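Local coordinates for nigritoxine (Vibrio nigripulchritudo, PDB 5M41), which is a bacterial toxin that acts on crustaceans and insects and has a fold not seen before its structure was solved, at residues T663-L667 and Q668-T672; N744-Q747 and K748-G752. All blocks are in the same frame, centred on the assembly; numbering follows the deposited sequence.

Interaction 1: residues T663-L667 and Q668-T672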
ATOM      1  N   THR A 663      16.995  23.264 -37.771  1.00 51.45           N
ATOM      2  CA  THR A 663      17.968  22.197 -37.644  1.00 49.79           C
ATOM      3  C   THR A 663      17.285  20.908 -38.081  1.00 50.30           C
ATOM      4  O   THR A 663      16.114  20.916 -38.449  1.00 51.93           O
ATOM      5  CB  THR A 663      18.434  22.013 -36.196  1.00 50.39           C
ATOM      6  OG1 THR A 663      17.330  21.538 -35.421  1.00 49.81           O
ATOM      7  CG2 THR A 663      18.998  23.321 -35.609  1.00 48.40           C
ATOM      8  N   THR A 664      18.015  19.802 -38.045  1.00 50.01           N
ATOM      9  CA  THR A 664      17.455  18.483 -38.354  1.00 50.38           C
ATOM     10  C   THR A 664      17.055  17.754 -37.056  1.00 49.26           C
ATOM     11  O   THR A 664      16.608  16.613 -37.089  1.00 49.76           O
ATOM     12  CB  THR A 664      18.501  17.642 -39.102  1.00 52.23           C
ATOM     13  OG1 THR A 664      19.676  17.561 -38.281  1.00 52.04           O
ATOM     14  CG2 THR A 664      18.875  18.314 -40.461  1.00 53.96           C
ATOM     15  N   TYR A 665      17.218  18.421 -35.918  1.00 49.00           N
ATOM     16  CA  TYR A 665      16.793  17.887 -34.617  1.00 49.73           C
ATOM     17  C   TYR A 665      15.290  18.035 -34.463  1.00 48.28           C
ATOM     18  O   TYR A 665      14.740  19.113 -34.696  1.00 50.81           O
ATOM     19  CB  TYR A 665      17.490  18.634 -33.478  1.00 48.65           C
ATOM     20  CG  TYR A 665      17.219  18.079 -32.102  1.00 45.75           C
ATOM     21  CD1 TYR A 665      17.931  16.965 -31.637  1.00 47.34           C
ATOM     22  CD2 TYR A 665      16.302  18.695 -31.230  1.00 44.74           C
ATOM     23  CE1 TYR A 665      17.715  16.450 -30.372  1.00 43.28           C
ATOM     24  CE2 TYR A 665      16.081  18.183 -29.945  1.00 43.87           C
ATOM     25  CZ  TYR A 665      16.797  17.054 -29.534  1.00 43.61           C
ATOM     26  OH  TYR A 665      16.636  16.506 -28.286  1.00 42.18           O
ATOM     27  N   THR A 666      14.623  16.952 -34.081  1.00 47.52           N
ATOM     28  CA  THR A 666      13.160  16.954 -34.064  1.00 47.36           C
ATOM     29  C   THR A 666      12.634  16.910 -32.639  1.00 46.92           C
ATOM     30  O   THR A 666      13.347  16.483 -31.725  1.00 45.94           O
ATOM     31  CB  THR A 666      12.592  15.733 -34.807  1.00 48.32           C
ATOM     32  OG1 THR A 666      12.908  14.556 -34.053  1.00 49.67           O
ATOM     33  CG2 THR A 666      13.187  15.623 -36.236  1.00 49.29           C
ATOM     34  N   LEU A 667      11.380  17.335 -32.461  1.00 45.60           N
ATOM     35  CA  LEU A 667      10.673  17.171 -31.193  1.00 43.14           C
ATOM     36  C   LEU A 667      10.657  15.700 -30.780  1.00 42.08           C
ATOM     37  O   LEU A 667      10.753  15.392 -29.597  1.00 40.96           O
ATOM     38  CB  LEU A 667       9.232  17.701 -31.283  1.00 40.82           C
ATOM     39  CG  LEU A 667       8.408  17.616 -29.989  1.00 41.41           C
ATOM     40  CD1 LEU A 667       8.968  18.507 -28.881  1.00 39.26           C
ATOM     41  CD2 LEU A 667       6.958  17.988 -30.246  1.00 40.69           C
ATOM     42  N   GLN A 668      10.514  14.802 -31.751  1.00 43.47           N
ATOM     43  CA  GLN A 668      10.608  13.366 -31.467  1.00 46.60           C
ATOM     44  C   GLN A 668      11.944  12.962 -30.807  1.00 45.18           C
ATOM     45  O   GLN A 668      11.945  12.201 -29.834  1.00 44.40           O
ATOM     46  CB  GLN A 668      10.386  12.542 -32.734  1.00 50.67           C
ATOM     47  CG  GLN A 668       9.976  11.116 -32.413  1.00 58.17           C
ATOM     48  CD  GLN A 668       9.925  10.223 -33.632  1.00 64.89           C
ATOM     49  OE1 GLN A 668       8.914   9.560 -33.870  1.00 72.24           O
ATOM     50  NE2 GLN A 668      11.014  10.191 -34.412  1.00 63.90           N
ATOM     51  N   ASP A 669      13.072  13.465 -31.316  1.00 44.91           N
ATOM     52  CA  ASP A 669      14.361  13.178 -30.665  1.00 44.83           C
ATOM     53  C   ASP A 669      14.309  13.613 -29.200  1.00 45.51           C
ATOM     54  O   ASP A 669      14.760  12.883 -28.317  1.00 45.09           O
ATOM     55  CB  ASP A 669      15.514  13.917 -31.334  1.00 45.29           C
ATOM     56  CG  ASP A 669      15.813  13.433 -32.747  1.00 47.84           C
ATOM     57  OD1 ASP A 669      15.439  12.298 -33.133  1.00 48.68           O
ATOM     58  OD2 ASP A 669      16.432  14.237 -33.473  1.00 50.31           O
ATOM     59  N   PHE A 670      13.757  14.806 -28.960  1.00 43.45           N
ATOM     60  CA  PHE A 670      13.639  15.385 -27.622  1.00 42.34           C
ATOM     61  C   PHE A 670      12.792  14.501 -26.724  1.00 42.01           C
ATOM     62  O   PHE A 670      13.203  14.121 -25.615  1.00 40.69           O
ATOM     63  CB  PHE A 670      13.048  16.813 -27.691  1.00 40.33           C
ATOM     64  CG  PHE A 670      12.906  17.474 -26.350  1.00 40.46           C
ATOM     65  CD1 PHE A 670      14.020  17.986 -25.693  1.00 41.47           C
ATOM     66  CD2 PHE A 670      11.656  17.618 -25.756  1.00 42.11           C
ATOM     67  CE1 PHE A 670      13.900  18.606 -24.458  1.00 41.54           C
ATOM     68  CE2 PHE A 670      11.522  18.241 -24.518  1.00 42.05           C
ATOM     69  CZ  PHE A 670      12.649  18.729 -23.867  1.00 42.61           C
ATOM     70  N   ILE A 671      11.631  14.128 -27.241  1.00 41.30           N
ATOM     71  CA  ILE A 671      10.678  13.320 -26.489  1.00 39.88           C
ATOM     72  C   ILE A 671      11.266  11.952 -26.154  1.00 40.83           C
ATOM     73  O   ILE A 671      11.160  11.482 -25.011  1.00 39.76           O
ATOM     74  CB  ILE A 671       9.326  13.216 -27.242  1.00 39.22           C
ATOM     75  CG1 ILE A 671       8.581  14.566 -27.179  1.00 39.26           C
ATOM     76  CG2 ILE A 671       8.467  12.074 -26.699  1.00 39.81           C
ATOM     77  CD1 ILE A 671       7.247  14.581 -27.924  1.00 39.84           C
ATOM     78  N   THR A 672      11.913  11.323 -27.134  1.00 42.52           N
ATOM     79  CA  THR A 672      12.527   9.998 -26.913  1.00 43.74           C
ATOM     80  C   THR A 672      13.505  10.036 -25.730  1.00 43.32           C
ATOM     81  O   THR A 672      13.456   9.194 -24.858  1.00 44.24           O
ATOM     82  CB  THR A 672      13.242   9.498 -28.180  1.00 45.80           C
ATOM     83  OG1 THR A 672      12.286   9.404 -29.246  1.00 47.29           O
ATOM     84  CG2 THR A 672      13.900   8.114 -27.948  1.00 44.43           C
TER
HETATM   85  O   HOH W   1      17.359  13.943 -27.991  1.00 34.77           O
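Thr666 and Asp669 grip each other across the first turn of helix 667-676 in a capping box. As the N-cap residue, Thr666 turns OG1 into the space between its own backbone N and carbonyl carbon (chi1 68°), where the hydroxyl accepts from Asp669 N at 3.0 Å. In return, OD2 of Asp669 reaches back to Thr666 N in a second bond that is weak, 3.3 Å long, though nearly straight. Ser743 OG also bonds to Asp669 OD2, so this buried carboxylate oxygen has partners from both the chain before the helix and another helix. The helical ladder begins with Phe670 N on Thr666 O and Ile671 N on Leu667 O.

Beside the box, Tyr665 holds CG anti to its backbone N (chi1 -175°), which lays the ring along the start of the helix. Its CE1 lies 3.5 Å from Asp669 CB, the ring and carboxylate planes being 60° apart. The phenol oxygen reaches the edge of the Phe670 ring, in its plane, and this Tyr665 OH lies 3.6 Å from Phe670 CB. A water 2.7 Å from Tyr665 OH donates a weak bond to Asp669 O. On the apolar side, Leu667 CG packs on Ile671 CD1 at 3.9 Å.

The backbone of Tyr665 pairs with Leu714 of strand 713-715. Tyr665 also touches Leu742 of helix 739-751 and joins Phe670 on Met722 of helix 719-731, whereas Leu667 and Ile671 face helix 688-704.

Interaction 2: residues N744-Q747 and K748-G752; sequences NAAQ and KLRNG
Asn744 O accepts from Lys748 N at 2.8 Å, the first of four successive i to i+4 bonds that carry the backbone of residues 744-747 into that of 748-752. The next, from Leu749 N to Ala745 O, is more bent, with an angle of 142° at the hydrogen. Leu749 N and Arg750 N each make a further weak bond, to Ala746 O and Gln747 O respectively, three residues back. The helix nevertheless stays alpha-helical, and these second bonds are consistent with a slight tightening near its end. Asn751 N on Gln747 O closes the series.

Gln747 carries the side-chain contact by spanning two partners with its two amide atoms. Its CG is anti to the backbone N, and a bend at chi2 (54°) turns the amide forward along the helix towards its C-terminal end. OE1 accepts from Arg750 NH2 at 3.0 Å in an almost straight bond. It lies in the guanidinium plane, but the donor stands well above the carbonyl plane of the glutamine, and the two flat groups are 63° apart. NE2 in turn donates to Asn751 OD1 at 3.3 Å, with the acceptor close to the plane of the Gln747 amide. A flipped amide would set NE2 against the Arg750 NH2 donor and OE1 against the Asn751 OD1 acceptor, so this pair of bonds favours the orientation seen. The Arg750 chain bends at chi3, laying one guanidinium face over Ala746 O, while NH1 comes within 4.1 Å of Ala746 CB.

This surface turn ends helix 739-751. Leu749 rests on Thr672 and Asn676 of helix 667-676; Arg750 touches Gln668 and Thr672 of that helix, near Asp669.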
ATOM      1  N   ASN A 744      21.648  11.307 -31.952  1.00 47.95           N
ATOM      2  CA  ASN A 744      22.201   9.954 -31.850  1.00 51.16           C
ATOM      3  C   ASN A 744      21.763   9.234 -30.577  1.00 48.75           C
ATOM      4  O   ASN A 744      21.444   8.053 -30.634  1.00 50.50           O
ATOM      5  CB  ASN A 744      23.722   9.953 -32.033  1.00 53.73           C
ATOM      6  CG  ASN A 744      24.133  10.543 -33.372  1.00 58.83           C
ATOM      7  OD1 ASN A 744      23.349  10.550 -34.325  1.00 63.28           O
ATOM      8  ND2 ASN A 744      25.342  11.072 -33.444  1.00 58.64           N
ATOM      9  N   ALA A 745      21.690   9.951 -29.454  1.00 46.35           N
ATOM     10  CA  ALA A 745      21.212   9.349 -28.200  1.00 46.99           C
ATOM     11  C   ALA A 745      19.783   8.836 -28.365  1.00 49.24           C
ATOM     12  O   ALA A 745      19.454   7.724 -27.924  1.00 50.11           O
ATOM     13  CB  ALA A 745      21.302  10.342 -27.052  1.00 47.08           C
ATOM     14  N   ALA A 746      18.942   9.641 -29.015  1.00 46.65           N
ATOM     15  CA  ALA A 746      17.591   9.208 -29.349  1.00 49.29           C
ATOM     16  C   ALA A 746      17.608   7.967 -30.253  1.00 50.41           C
ATOM     17  O   ALA A 746      16.896   6.990 -30.001  1.00 50.39           O
ATOM     18  CB  ALA A 746      16.801  10.355 -29.991  1.00 45.60           C
ATOM     19  N   GLN A 747      18.412   8.022 -31.307  1.00 53.92           N
ATOM     20  CA  GLN A 747      18.612   6.866 -32.190  1.00 58.77           C
ATOM     21  C   GLN A 747      19.010   5.586 -31.443  1.00 56.61           C
ATOM     22  O   GLN A 747      18.415   4.537 -31.670  1.00 55.93           O
ATOM     23  CB  GLN A 747      19.624   7.170 -33.309  1.00 62.77           C
ATOM     24  CG  GLN A 747      19.553   6.180 -34.474  1.00 71.67           C
ATOM     25  CD  GLN A 747      18.141   6.060 -35.053  1.00 77.29           C
ATOM     26  OE1 GLN A 747      17.522   7.064 -35.417  1.00 81.73           O
ATOM     27  NE2 GLN A 747      17.617   4.830 -35.121  1.00 79.93           N
ATOM     28  N   LYS A 748      19.998   5.684 -30.556  1.00 55.85           N
ATOM     29  CA  LYS A 748      20.396   4.567 -29.695  1.00 57.70           C
ATOM     30  C   LYS A 748      19.238   4.022 -28.885  1.00 58.04           C
ATOM     31  O   LYS A 748      19.168   2.814 -28.662  1.00 57.28           O
ATOM     32  CB  LYS A 748      21.509   4.971 -28.727  1.00 59.22           C
ATOM     33  CG  LYS A 748      22.913   4.837 -29.291  1.00 61.54           C
ATOM     34  CD  LYS A 748      23.928   5.479 -28.365  1.00 62.49           C
ATOM     35  CE  LYS A 748      25.298   5.502 -29.021  1.00 69.05           C
ATOM     36  NZ  LYS A 748      26.330   6.085 -28.123  1.00 69.27           N
ATOM     37  N   LEU A 749      18.332   4.899 -28.437  1.00 54.24           N
ATOM     38  CA  LEU A 749      17.197   4.434 -27.646  1.00 56.06           C
ATOM     39  C   LEU A 749      16.157   3.649 -28.452  1.00 60.74           C
ATOM     40  O   LEU A 749      15.551   2.735 -27.920  1.00 64.56           O
ATOM     41  CB  LEU A 749      16.534   5.589 -26.901  1.00 52.80           C
ATOM     42  CG  LEU A 749      17.371   6.059 -25.723  1.00 50.48           C
ATOM     43  CD1 LEU A 749      16.870   7.413 -25.262  1.00 48.96           C
ATOM     44  CD2 LEU A 749      17.354   5.025 -24.614  1.00 50.26           C
ATOM     45  N   ARG A 750      15.951   4.018 -29.717  1.00 65.22           N
ATOM     46  CA  ARG A 750      15.032   3.292 -30.610  1.00 69.85           C
ATOM     47  C   ARG A 750      15.614   1.941 -31.076  1.00 75.80           C
ATOM     48  O   ARG A 750      14.869   0.992 -31.303  1.00 78.74           O
ATOM     49  CB  ARG A 750      14.633   4.160 -31.817  1.00 68.82           C
ATOM     50  CG  ARG A 750      13.772   5.372 -31.463  1.00 69.98           C
ATOM     51  CD  ARG A 750      13.297   6.133 -32.693  1.00 70.94           C
ATOM     52  NE  ARG A 750      14.376   6.890 -33.332  1.00 72.07           N
ATOM     53  CZ  ARG A 750      14.601   8.196 -33.159  1.00 73.54           C
ATOM     54  NH1 ARG A 750      13.823   8.930 -32.358  1.00 71.24           N
ATOM     55  NH2 ARG A 750      15.620   8.776 -33.792  1.00 69.91           N
ATOM     56  N   ASN A 751      16.938   1.865 -31.206  1.00 79.02           N
ATOM     57  CA  ASN A 751      17.632   0.626 -31.599  1.00 87.09           C
ATOM     58  C   ASN A 751      17.464  -0.528 -30.603  1.00 91.53           C
ATOM     59  O   ASN A 751      17.314  -1.685 -31.011  1.00 94.99           O
ATOM     60  CB  ASN A 751      19.131   0.879 -31.829  1.00 86.00           C
ATOM     61  CG  ASN A 751      19.418   1.678 -33.092  1.00 85.79           C
ATOM     62  OD1 ASN A 751      18.527   1.947 -33.904  1.00 82.51           O
ATOM     63  ND2 ASN A 751      20.687   2.061 -33.265  1.00 85.29           N
ATOM     64  N   GLY A 752      17.502  -0.203 -29.307  1.00 90.10           N
ATOM     65  CA  GLY A 752      17.350  -1.190 -28.234  1.00 92.63           C
ATOM     66  C   GLY A 752      15.956  -1.790 -28.115  1.00 94.05           C
ATOM     67  O   GLY A 752      14.950  -1.093 -28.268  1.00 93.73           O
TER

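In the fold
Interactions 1 and 2 lie about 12 Å apart between centres, at the start of helix 667-676 and the end of helix 739-751. Interaction 1 is largely buried, combining a polar helix cap with aromatic and aliphatic packing; interaction 2 is mostly at the surface, where amides and a guanidinium link along one helix. Among other contacts, the two helices are joined by the Ser743 hydrogen bond to Asp669, to which Asp669 OD1 and Arg750 NH2 add a long, weak salt bridge of 3.6 Å. Thus Asp669 takes part in the cap and the helix pairing, while the Arg750 guanidinium bonds to Gln747 within its own helix and also touches the neighbouring helix.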